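Local coordinates for protein mandelate racemase/muconate lactonizing enzyme/Enolase superfamily (Rhodobacter sphaeroides, PDB 2HZG) that belongs to the mandelate racemase/muconate lactonizing enzyme branch of the enolase superfamily and carries a barrel domain with a bound sodium ion, at residues Gln295-Phe306 against Pro318-Glu329; Thr307-Leu316 against Ala338-Arg347. One frame throughout, in Å; residues are numbered along the deposited sequence.

In the fold
Both contacts belong to the barrel domain, and their segments alternate along the chain, where strand 300-303, helix 309-316 and strand 327-331 follow one another. Interaction 1 (295-306 with 318-329) closes the barrel between the two strands; interaction 2 (307-316 with 338-347) packs the intervening helix against the chain that leaves the second strand. Their centres lie about 18 Å apart, yet they touch: Asn303 CB is 3.3 Å from Ser315 O, and Leu312 CD1 is 3.4 Å from Glu329 O. The sodium ion, bound by Asp199, Glu227 and Glu254, is about 4 Å from the side chain of His304 in interaction 1, but about 11 Å from that of Thr307 in interaction 2.

Interaction 1. Residues Gln295-Phe306 against Pro318-Glu329; sequences QARGITYVNHTF and PFAGLEADRICE
Asn303 faces Glu329 across two neighbouring strands whose short axes diverge by 33°, and its amide bonds to both the N-H and the C=O of Glu329, much as a strand neighbour's backbone would. With CG placed between the backbone N and the carbonyl carbon (chi1 63°), the flat group turns to the Glu329 backbone: OD1 accepts from Glu329 N at 2.8 Å, while ND2 gives a nearly straight bond to Glu329 O at 3.0 Å, on a lone pair and in the carbonyl plane. The other ND2 hydrogen goes to Thr305 OG1, so three bonds fix the amide's rotation.

The Glu329 chain extends alongside His304, pointing the same way. Its carboxylate is met from above its plane by Thr305 N, which lies 2.9 Å from OE1, while OE2 turns to Lys165 and Ser139; His304 ND1 in turn bonds to Asp277.

Farther back, the Tyr301 and Phe319 rings meet obliquely, planes 48° apart, with Tyr301 CD2 3.5 Å from Phe319 CG; Pro318 CB lies beside the tyrosine hydroxyl. Asp325 OD2 takes Tyr301 N at 2.8 Å, again from above the carboxylate plane. Water bridges OD2 to Gln295 NE2 and Ile299 O, and a second joins OD1 to the same amide nitrogen, so one backbone N-H and ordered waters satisfy the buried carboxylate. Another water donates to both Tyr301 O and Ile327 O, bridging two acceptors that cannot bond to each other. Gln295 CG lies 3.6 Å from Leu322 CD1, and the bend at chi2 carries the amide round to the waters on Asp325.

This is the seam between the seventh and eighth strands of the enolase-superfamily barrel, closed by side chains and water, with the His304 end facing the metal site.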
loop_
_atom_site.group_PDB
_atom_site.type_symbol
_atom_site.label_atom_id
_atom_site.label_comp_id
_atom_site.label_asym_id
_atom_site.label_seq_id
_atom_site.Cartn_x
_atom_site.Cartn_y
_atom_site.Cartn_z
ATOM N N GLN A 295 -19.341 -11.857 8.310
ATOM C CA GLN A 295 -20.387 -12.609 9.019
ATOM C C GLN A 295 -21.012 -11.794 10.147
ATOM O O GLN A 295 -22.240 -11.726 10.254
ATOM C CB GLN A 295 -19.822 -13.919 9.592
ATOM C CG GLN A 295 -19.597 -15.008 8.552
ATOM C CD GLN A 295 -20.895 -15.622 8.066
ATOM O OE1 GLN A 295 -21.477 -16.459 8.742
ATOM N NE2 GLN A 295 -21.361 -15.199 6.894
ATOM N N ALA A 296 -20.180 -11.171 10.982
ATOM C CA ALA A 296 -20.685 -10.319 12.069
ATOM C C ALA A 296 -21.585 -9.178 11.550
ATOM O O ALA A 296 -22.537 -8.768 12.237
ATOM C CB ALA A 296 -19.547 -9.762 12.864
ATOM N N ARG A 297 -21.290 -8.700 10.332
ATOM C CA ARG A 297 -22.003 -7.598 9.691
ATOM C C ARG A 297 -23.134 -8.015 8.764
ATOM O O ARG A 297 -23.885 -7.166 8.292
ATOM C CB ARG A 297 -21.021 -6.753 8.883
ATOM C CG ARG A 297 -20.173 -5.837 9.712
ATOM C CD ARG A 297 -18.806 -5.657 9.070
ATOM N NE ARG A 297 -17.961 -4.771 9.874
ATOM C CZ ARG A 297 -17.241 -5.150 10.922
ATOM N NH1 ARG A 297 -16.550 -4.239 11.584
ATOM N NH2 ARG A 297 -17.222 -6.417 11.328
ATOM N N GLY A 298 -23.232 -9.303 8.454
ATOM C CA GLY A 298 -24.262 -9.772 7.543
ATOM C C GLY A 298 -23.983 -9.337 6.114
ATOM O O GLY A 298 -24.904 -9.194 5.306
ATOM N N ILE A 299 -22.703 -9.121 5.814
ATOM C CA ILE A 299 -22.250 -8.798 4.461
ATOM C C ILE A 299 -21.764 -10.071 3.759
ATOM O O ILE A 299 -20.969 -10.824 4.305
ATOM C CB ILE A 299 -21.153 -7.683 4.479
ATOM C CG1 ILE A 299 -21.749 -6.378 5.054
ATOM C CG2 ILE A 299 -20.561 -7.452 3.056
ATOM C CD1 ILE A 299 -20.735 -5.299 5.388
ATOM N N THR A 300 -22.254 -10.302 2.547
ATOM C CA THR A 300 -21.821 -11.431 1.732
ATOM C C THR A 300 -20.337 -11.342 1.367
ATOM O O THR A 300 -19.869 -10.332 0.843
ATOM C CB THR A 300 -22.648 -11.554 0.447
ATOM O OG1 THR A 300 -24.039 -11.621 0.779
ATOM C CG2 THR A 300 -22.239 -12.838 -0.357
ATOM N N TYR A 301 -19.614 -12.420 1.661
ATOM C CA TYR A 301 -18.208 -12.554 1.314
ATOM C C TYR A 301 -18.076 -13.355 0.009
ATOM O O TYR A 301 -18.763 -14.346 -0.182
ATOM C CB TYR A 301 -17.473 -13.261 2.462
ATOM C CG TYR A 301 -15.994 -13.431 2.269
ATOM C CD1 TYR A 301 -15.079 -12.644 2.988
ATOM C CD2 TYR A 301 -15.490 -14.440 1.424
ATOM C CE1 TYR A 301 -13.698 -12.825 2.828
ATOM C CE2 TYR A 301 -14.116 -14.622 1.252
ATOM C CZ TYR A 301 -13.235 -13.812 1.956
ATOM O OH TYR A 301 -11.897 -13.999 1.793
ATOM N N VAL A 302 -17.199 -12.895 -0.882
ATOM C CA VAL A 302 -16.927 -13.585 -2.132
ATOM C C VAL A 302 -15.426 -13.539 -2.318
ATOM O O VAL A 302 -14.779 -12.571 -1.920
ATOM C CB VAL A 302 -17.624 -12.913 -3.385
ATOM C CG1 VAL A 302 -17.693 -13.902 -4.560
ATOM C CG2 VAL A 302 -19.044 -12.378 -3.071
ATOM N N ASN A 303 -14.863 -14.587 -2.903
ATOM C CA ASN A 303 -13.488 -14.504 -3.365
ATOM C C ASN A 303 -13.353 -13.526 -4.537
ATOM O O ASN A 303 -14.301 -13.345 -5.327
ATOM C CB ASN A 303 -12.975 -15.880 -3.797
ATOM C CG ASN A 303 -13.739 -16.435 -4.978
ATOM O OD1 ASN A 303 -14.964 -16.451 -4.979
ATOM N ND2 ASN A 303 -13.024 -16.863 -5.997
ATOM N N HIS A 304 -12.191 -12.881 -4.623
ATOM C CA HIS A 304 -11.735 -12.328 -5.883
ATOM C C HIS A 304 -10.682 -13.275 -6.447
ATOM O O HIS A 304 -9.644 -13.487 -5.824
ATOM C CB HIS A 304 -11.115 -10.924 -5.750
ATOM C CG HIS A 304 -10.448 -10.472 -7.010
ATOM N ND1 HIS A 304 -9.114 -10.696 -7.271
ATOM C CD2 HIS A 304 -10.953 -9.886 -8.121
ATOM C CE1 HIS A 304 -8.817 -10.247 -8.477
ATOM N NE2 HIS A 304 -9.916 -9.747 -9.013
ATOM N N THR A 305 -10.966 -13.859 -7.615
ATOM C CA THR A 305 -10.001 -14.704 -8.318
ATOM C C THR A 305 -10.115 -14.484 -9.814
ATOM O O THR A 305 -11.187 -14.661 -10.366
ATOM C CB THR A 305 -10.255 -16.216 -8.082
ATOM O OG1 THR A 305 -10.274 -16.481 -6.680
ATOM C CG2 THR A 305 -9.154 -17.058 -8.749
ATOM N N PHE A 306 -9.009 -14.137 -10.463
ATOM C CA PHE A 306 -9.024 -14.009 -11.919
ATOM C C PHE A 306 -7.921 -14.874 -12.572
ATOM O O PHE A 306 -7.633 -14.744 -13.767
ATOM C CB PHE A 306 -8.892 -12.516 -12.332
ATOM C CG PHE A 306 -9.571 -12.183 -13.648
ATOM C CD1 PHE A 306 -10.965 -12.274 -13.778
ATOM C CD2 PHE A 306 -8.823 -11.762 -14.747
ATOM C CE1 PHE A 306 -11.591 -11.945 -14.966
ATOM C CE2 PHE A 306 -9.449 -11.452 -15.974
ATOM C CZ PHE A 306 -10.836 -11.554 -16.074
ATOM N N PRO A 318 -11.122 -19.192 2.738
ATOM C CA PRO A 318 -11.648 -18.371 3.843
ATOM C C PRO A 318 -13.167 -18.344 4.020
ATOM O O PRO A 318 -13.651 -17.844 5.046
ATOM C CB PRO A 318 -11.154 -16.965 3.489
ATOM C CG PRO A 318 -9.995 -17.204 2.537
ATOM C CD PRO A 318 -10.458 -18.342 1.731
ATOM N N PHE A 319 -13.921 -18.832 3.039
ATOM C CA PHE A 319 -15.370 -18.905 3.205
ATOM C C PHE A 319 -15.932 -20.287 2.898
ATOM O O PHE A 319 -17.135 -20.437 2.696
ATOM C CB PHE A 319 -16.122 -17.743 2.482
ATOM C CG PHE A 319 -16.196 -17.833 0.944
ATOM C CD1 PHE A 319 -17.446 -17.810 0.301
ATOM C CD2 PHE A 319 -15.040 -17.827 0.146
ATOM C CE1 PHE A 319 -17.550 -17.820 -1.085
ATOM C CE2 PHE A 319 -15.123 -17.859 -1.239
ATOM C CZ PHE A 319 -16.393 -17.850 -1.874
ATOM N N ALA A 320 -15.053 -21.298 2.911
ATOM C CA ALA A 320 -15.434 -22.685 2.633
ATOM C C ALA A 320 -16.571 -23.138 3.553
ATOM O O ALA A 320 -17.520 -23.778 3.118
ATOM C CB ALA A 320 -14.229 -23.615 2.795
ATOM N N GLY A 321 -16.468 -22.798 4.834
ATOM C CA GLY A 321 -17.436 -23.265 5.820
ATOM C C GLY A 321 -18.638 -22.370 5.994
ATOM O O GLY A 321 -19.487 -22.651 6.834
ATOM N N LEU A 322 -18.724 -21.299 5.202
ATOM C CA LEU A 322 -19.885 -20.410 5.243
ATOM C C LEU A 322 -20.904 -20.796 4.169
ATOM O O LEU A 322 -20.845 -20.337 3.019
ATOM C CB LEU A 322 -19.459 -18.946 5.104
ATOM C CG LEU A 322 -18.412 -18.439 6.094
ATOM C CD1 LEU A 322 -18.181 -16.950 5.826
ATOM C CD2 LEU A 322 -18.831 -18.680 7.553
ATOM N N GLU A 323 -21.831 -21.672 4.555
ATOM C CA GLU A 323 -22.712 -22.299 3.605
ATOM C C GLU A 323 -23.554 -21.321 2.791
ATOM O O GLU A 323 -23.743 -21.540 1.596
ATOM C CB GLU A 323 -23.606 -23.314 4.301
ATOM C CG GLU A 323 -24.422 -24.141 3.307
ATOM C CD GLU A 323 -25.168 -25.292 3.956
ATOM O OE1 GLU A 323 -25.106 -25.442 5.203
ATOM O OE2 GLU A 323 -25.809 -26.050 3.203
ATOM N N ALA A 324 -24.035 -20.248 3.423
ATOM C CA ALA A 324 -24.944 -19.314 2.768
ATOM C C ALA A 324 -24.225 -18.361 1.811
ATOM O O ALA A 324 -24.846 -17.829 0.898
ATOM C CB ALA A 324 -25.782 -18.527 3.805
ATOM N N ASP A 325 -22.926 -18.144 2.018
ATOM C CA ASP A 325 -22.140 -17.348 1.067
ATOM C C ASP A 325 -21.788 -18.217 -0.127
ATOM O O ASP A 325 -20.681 -18.726 -0.254
ATOM C CB ASP A 325 -20.929 -16.707 1.753
ATOM C CG ASP A 325 -21.339 -15.524 2.639
ATOM O OD1 ASP A 325 -22.536 -15.369 2.939
ATOM O OD2 ASP A 325 -20.484 -14.738 3.033
ATOM N N ARG A 326 -22.777 -18.397 -0.991
ATOM C CA ARG A 326 -22.748 -19.473 -1.983
ATOM C C ARG A 326 -22.154 -19.110 -3.319
ATOM O O ARG A 326 -21.835 -19.980 -4.093
ATOM C CB ARG A 326 -24.156 -20.036 -2.202
ATOM C CG ARG A 326 -24.698 -20.675 -0.956
ATOM C CD ARG A 326 -25.760 -21.757 -1.215
ATOM N NE ARG A 326 -26.108 -22.448 0.030
ATOM C CZ ARG A 326 -26.991 -21.994 0.926
ATOM N NH1 ARG A 326 -27.629 -20.841 0.715
ATOM N NH2 ARG A 326 -27.236 -22.689 2.041
ATOM N N ILE A 327 -22.032 -17.845 -3.640
ATOM C CA ILE A 327 -21.449 -17.571 -4.945
ATOM C C ILE A 327 -19.917 -17.392 -4.850
ATOM O O ILE A 327 -19.398 -16.975 -3.804
ATOM C CB ILE A 327 -22.143 -16.415 -5.661
ATOM C CG1 ILE A 327 -21.508 -15.100 -5.305
ATOM C CG2 ILE A 327 -23.674 -16.403 -5.360
ATOM C CD1 ILE A 327 -21.401 -14.245 -6.494
ATOM N N CYS A 328 -19.215 -17.768 -5.918
ATOM C CA CYS A 328 -17.786 -17.535 -6.005
ATOM C C CYS A 328 -17.435 -17.051 -7.383
ATOM O O CYS A 328 -18.121 -17.377 -8.361
ATOM C CB CYS A 328 -16.971 -18.794 -5.660
ATOM S SG CYS A 328 -17.157 -20.164 -6.833
ATOM N N GLU A 329 -16.361 -16.275 -7.451
ATOM C CA GLU A 329 -15.773 -15.884 -8.717
ATOM C C GLU A 329 -14.998 -17.036 -9.345
ATOM O O GLU A 329 -14.191 -17.703 -8.686
ATOM C CB GLU A 329 -14.864 -14.659 -8.556
ATOM C CG GLU A 329 -14.381 -14.099 -9.877
ATOM C CD GLU A 329 -13.711 -12.732 -9.767
ATOM O OE1 GLU A 329 -13.279 -12.361 -8.651
ATOM O OE2 GLU A 329 -13.586 -12.028 -10.815
HETATM O O HOH W 1 -20.205 -13.286 5.181
HETATM O O HOH W 2 -23.558 -16.321 5.263
HETATM O O HOH W 3 -24.707 -14.451 1.385
HETATM O O HOH W 4 -20.571 -15.634 -1.643
#

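Interaction 2. Residues Thr307-Leu316 against Ala338-Arg347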
loop_
_atom_site.group_PDB
_atom_site.type_symbol
_atom_site.label_atom_id
_atom_site.label_comp_id
_atom_site.label_asym_id
_atom_site.label_seq_id
_atom_site.Cartn_x
_atom_site.Cartn_y
_atom_site.Cartn_z
ATOM N N THR A 307 -7.317 -15.764 -11.789
ATOM C CA THR A 307 -6.069 -16.396 -12.217
ATOM C C THR A 307 -6.118 -17.940 -12.116
ATOM O O THR A 307 -7.123 -18.542 -12.527
ATOM C CB THR A 307 -4.852 -15.758 -11.478
ATOM O OG1 THR A 307 -5.048 -15.885 -10.064
ATOM C CG2 THR A 307 -4.746 -14.274 -11.824
ATOM N N SER A 308 -5.054 -18.575 -11.614
ATOM C CA SER A 308 -4.937 -20.049 -11.607
ATOM C C SER A 308 -5.916 -20.730 -10.631
ATOM O O SER A 308 -6.544 -20.090 -9.796
ATOM C CB SER A 308 -3.512 -20.474 -11.240
ATOM O OG SER A 308 -3.303 -20.286 -9.835
ATOM N N HIS A 309 -6.016 -22.052 -10.699
ATOM C CA HIS A 309 -6.810 -22.746 -9.684
ATOM C C HIS A 309 -6.100 -22.840 -8.343
ATOM O O HIS A 309 -6.750 -23.057 -7.346
ATOM C CB HIS A 309 -7.276 -24.121 -10.159
ATOM C CG HIS A 309 -8.433 -24.050 -11.102
ATOM N ND1 HIS A 309 -9.418 -25.011 -11.149
ATOM C CD2 HIS A 309 -8.779 -23.112 -12.018
ATOM C CE1 HIS A 309 -10.316 -24.676 -12.061
ATOM N NE2 HIS A 309 -9.949 -23.531 -12.606
ATOM N N LEU A 310 -4.784 -22.657 -8.311
ATOM C CA LEU A 310 -4.097 -22.541 -7.013
ATOM C C LEU A 310 -4.602 -21.294 -6.251
ATOM O O LEU A 310 -4.933 -21.369 -5.071
ATOM C CB LEU A 310 -2.577 -22.511 -7.182
ATOM C CG LEU A 310 -1.748 -22.397 -5.883
ATOM C CD1 LEU A 310 -1.934 -23.651 -4.989
ATOM C CD2 LEU A 310 -0.265 -22.124 -6.204
ATOM N N ALA A 311 -4.651 -20.164 -6.955
ATOM C CA ALA A 311 -5.252 -18.912 -6.446
ATOM C C ALA A 311 -6.721 -19.107 -6.106
ATOM O O ALA A 311 -7.178 -18.638 -5.064
ATOM C CB ALA A 311 -5.077 -17.778 -7.474
ATOM N N LEU A 312 -7.458 -19.799 -6.984
ATOM C CA LEU A 312 -8.880 -20.082 -6.734
ATOM C C LEU A 312 -9.074 -20.861 -5.444
ATOM O O LEU A 312 -9.867 -20.479 -4.597
ATOM C CB LEU A 312 -9.538 -20.842 -7.900
ATOM C CG LEU A 312 -11.029 -21.219 -7.765
ATOM C CD1 LEU A 312 -11.959 -19.996 -7.463
ATOM C CD2 LEU A 312 -11.474 -21.955 -9.045
ATOM N N SER A 313 -8.341 -21.968 -5.311
ATOM C CA SER A 313 -8.428 -22.784 -4.126
ATOM C C SER A 313 -8.156 -21.924 -2.901
ATOM O O SER A 313 -8.918 -21.966 -1.942
ATOM C CB SER A 313 -7.425 -23.942 -4.193
ATOM O OG SER A 313 -7.282 -24.466 -2.885
ATOM N N ALA A 314 -7.090 -21.116 -2.951
ATOM C CA ALA A 314 -6.702 -20.321 -1.787
ATOM C C ALA A 314 -7.789 -19.335 -1.417
ATOM O O ALA A 314 -8.121 -19.188 -0.249
ATOM C CB ALA A 314 -5.377 -19.603 -2.028
ATOM N N SER A 315 -8.382 -18.690 -2.425
ATOM C CA SER A 315 -9.378 -17.658 -2.154
ATOM C C SER A 315 -10.759 -18.227 -1.801
ATOM O O SER A 315 -11.605 -17.498 -1.314
ATOM C CB SER A 315 -9.428 -16.613 -3.270
ATOM O OG SER A 315 -8.270 -15.728 -3.220
ATOM N N LEU A 316 -10.965 -19.524 -2.028
ATOM C CA LEU A 316 -12.175 -20.214 -1.550
ATOM C C LEU A 316 -12.037 -20.626 -0.085
ATOM O O LEU A 316 -13.031 -20.660 0.641
ATOM C CB LEU A 316 -12.483 -21.442 -2.405
ATOM C CG LEU A 316 -12.891 -21.203 -3.865
ATOM C CD1 LEU A 316 -13.155 -22.516 -4.603
ATOM C CD2 LEU A 316 -14.122 -20.343 -3.884
ATOM N N ALA A 338 -2.205 -19.440 -16.438
ATOM C CA ALA A 338 -3.027 -19.730 -15.258
ATOM C C ALA A 338 -3.585 -21.151 -15.254
ATOM O O ALA A 338 -3.601 -21.814 -14.201
ATOM C CB ALA A 338 -4.160 -18.709 -15.129
ATOM N N LEU A 339 -4.057 -21.599 -16.424
ATOM C CA LEU A 339 -4.488 -22.992 -16.643
ATOM C C LEU A 339 -3.357 -23.983 -16.334
ATOM O O LEU A 339 -3.581 -24.989 -15.656
ATOM C CB LEU A 339 -4.999 -23.200 -18.093
ATOM C CG LEU A 339 -6.239 -22.400 -18.550
ATOM C CD1 LEU A 339 -6.568 -22.638 -20.030
ATOM C CD2 LEU A 339 -7.467 -22.738 -17.691
ATOM N N ASP A 340 -2.148 -23.687 -16.805
ATOM C CA ASP A 340 -1.040 -24.663 -16.756
ATOM C C ASP A 340 -0.379 -24.754 -15.398
ATOM O O ASP A 340 0.346 -25.726 -15.123
ATOM C CB ASP A 340 0.035 -24.307 -17.779
ATOM C CG ASP A 340 -0.415 -24.532 -19.221
ATOM O OD1 ASP A 340 -1.588 -24.944 -19.437
ATOM O OD2 ASP A 340 0.417 -24.263 -20.129
ATOM N N ILE A 341 -0.630 -23.756 -14.544
ATOM C CA ILE A 341 0.053 -23.663 -13.233
ATOM C C ILE A 341 -0.242 -24.865 -12.328
ATOM O O ILE A 341 0.628 -25.324 -11.596
ATOM C CB ILE A 341 -0.243 -22.299 -12.509
ATOM C CG1 ILE A 341 0.745 -21.213 -12.994
ATOM C CG2 ILE A 341 -0.173 -22.450 -10.956
ATOM C CD1 ILE A 341 0.343 -19.727 -12.556
ATOM N N THR A 342 -1.477 -25.352 -12.341
ATOM C CA THR A 342 -1.786 -26.557 -11.580
ATOM C C THR A 342 -1.978 -27.749 -12.523
ATOM O O THR A 342 -2.503 -27.596 -13.651
ATOM C CB THR A 342 -3.014 -26.398 -10.675
ATOM O OG1 THR A 342 -4.151 -26.031 -11.461
ATOM C CG2 THR A 342 -2.769 -25.345 -9.594
ATOM N N GLY A 343 -1.536 -28.924 -12.070
ATOM C CA GLY A 343 -1.644 -30.151 -12.870
ATOM C C GLY A 343 -3.059 -30.688 -12.846
ATOM O O GLY A 343 -3.578 -31.149 -13.863
ATOM N N ASP A 344 -3.687 -30.612 -11.676
ATOM C CA ASP A 344 -5.119 -30.850 -11.532
ATOM C C ASP A 344 -5.865 -29.523 -11.329
ATOM O O ASP A 344 -5.242 -28.460 -11.160
ATOM C CB ASP A 344 -5.419 -31.860 -10.411
ATOM C CG ASP A 344 -4.638 -31.579 -9.103
ATOM O OD1 ASP A 344 -3.841 -30.604 -9.032
ATOM O OD2 ASP A 344 -4.827 -32.374 -8.148
ATOM N N HIS A 345 -7.198 -29.583 -11.392
ATOM C CA HIS A 345 -8.022 -28.381 -11.350
ATOM C C HIS A 345 -9.231 -28.608 -10.475
ATOM O O HIS A 345 -9.566 -29.755 -10.164
ATOM C CB HIS A 345 -8.445 -27.980 -12.764
ATOM C CG HIS A 345 -7.297 -27.563 -13.630
ATOM N ND1 HIS A 345 -6.606 -28.451 -14.427
ATOM C CD2 HIS A 345 -6.687 -26.364 -13.781
ATOM C CE1 HIS A 345 -5.641 -27.807 -15.063
ATOM N NE2 HIS A 345 -5.660 -26.542 -14.680
ATOM N N ILE A 346 -9.882 -27.523 -10.074
ATOM C CA ILE A 346 -11.118 -27.625 -9.325
ATOM C C ILE A 346 -12.258 -27.884 -10.320
ATOM O O ILE A 346 -12.510 -27.069 -11.224
ATOM C CB ILE A 346 -11.415 -26.347 -8.477
ATOM C CG1 ILE A 346 -10.288 -26.109 -7.445
ATOM C CG2 ILE A 346 -12.804 -26.483 -7.813
ATOM C CD1 ILE A 346 -10.407 -24.820 -6.629
ATOM N N ARG A 347 -12.956 -28.994 -10.117
ATOM C CA ARG A 347 -14.020 -29.405 -11.027
ATOM C C ARG A 347 -15.390 -29.377 -10.348
ATOM O O ARG A 347 -15.496 -29.627 -9.145
ATOM C CB ARG A 347 -13.715 -30.797 -11.607
ATOM C CG ARG A 347 -12.354 -30.898 -12.303
ATOM C CD ARG A 347 -12.352 -30.324 -13.727
ATOM N NE ARG A 347 -11.918 -28.926 -13.887
ATOM C CZ ARG A 347 -11.179 -28.501 -14.920
ATOM N NH1 ARG A 347 -10.771 -29.378 -15.837
ATOM N NH2 ARG A 347 -10.832 -27.215 -15.048
HETATM O O HOH W 5 -4.808 -23.596 -12.659
#
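A capped helix start, packed on the chain that follows the last barrel strand, is the element that forms this contact. Helix 309-316 begins after Ser308, the N-cap, whose OG accepts an almost straight bond from Ala311 N and is also hydrogen-bonded to Glu43 OE1. Across the contact, Ala338 O lies 3.3 Å from Ser308 CB, with Ile341 CG2 close by.

His309 is the hub. Its CG stands anti to the carbonyl carbon (chi1 -77°), which carries the ring out from the first helical turn toward the extended residues His345 and Ile346. There ND1 accepts Ile346 N at 2.8 Å, the donor lying within 5° of the ring plane. His345 meets the same ring in a T-shaped pair, planes at 85°: its edge comes over one face of His309, with CD2 3.9 Å above the plane and offset toward the rim. Leu312 CD2 covers the opposite face over its centre. His345 is itself steadied, since NE2 donates in its own ring plane to Leu339 O at 2.8 Å.

Ile346 then turns its CD1 into the side of the helix, 3.8 Å from Leu312 CG, and meets Leu316 CD1 tip to tip. Nearer the start of the helix, Thr342 splits its roles: CG2 packs on Leu310 CB at 3.7 Å, whereas OG1 donates to Asp344 O. One water accepts from His309 N and donates to both Ala338 O and Thr342 OG1, tying an amide of the first helical turn to the chain opposite.

Because ND1 accepts a backbone N-H, it is probably unprotonated, consistent with a neutral His309 ring carrying its hydrogen on NE2, which is itself hydrogen-bonded elsewhere in the structure; the ring would then act as a fixed acceptor between two covered faces.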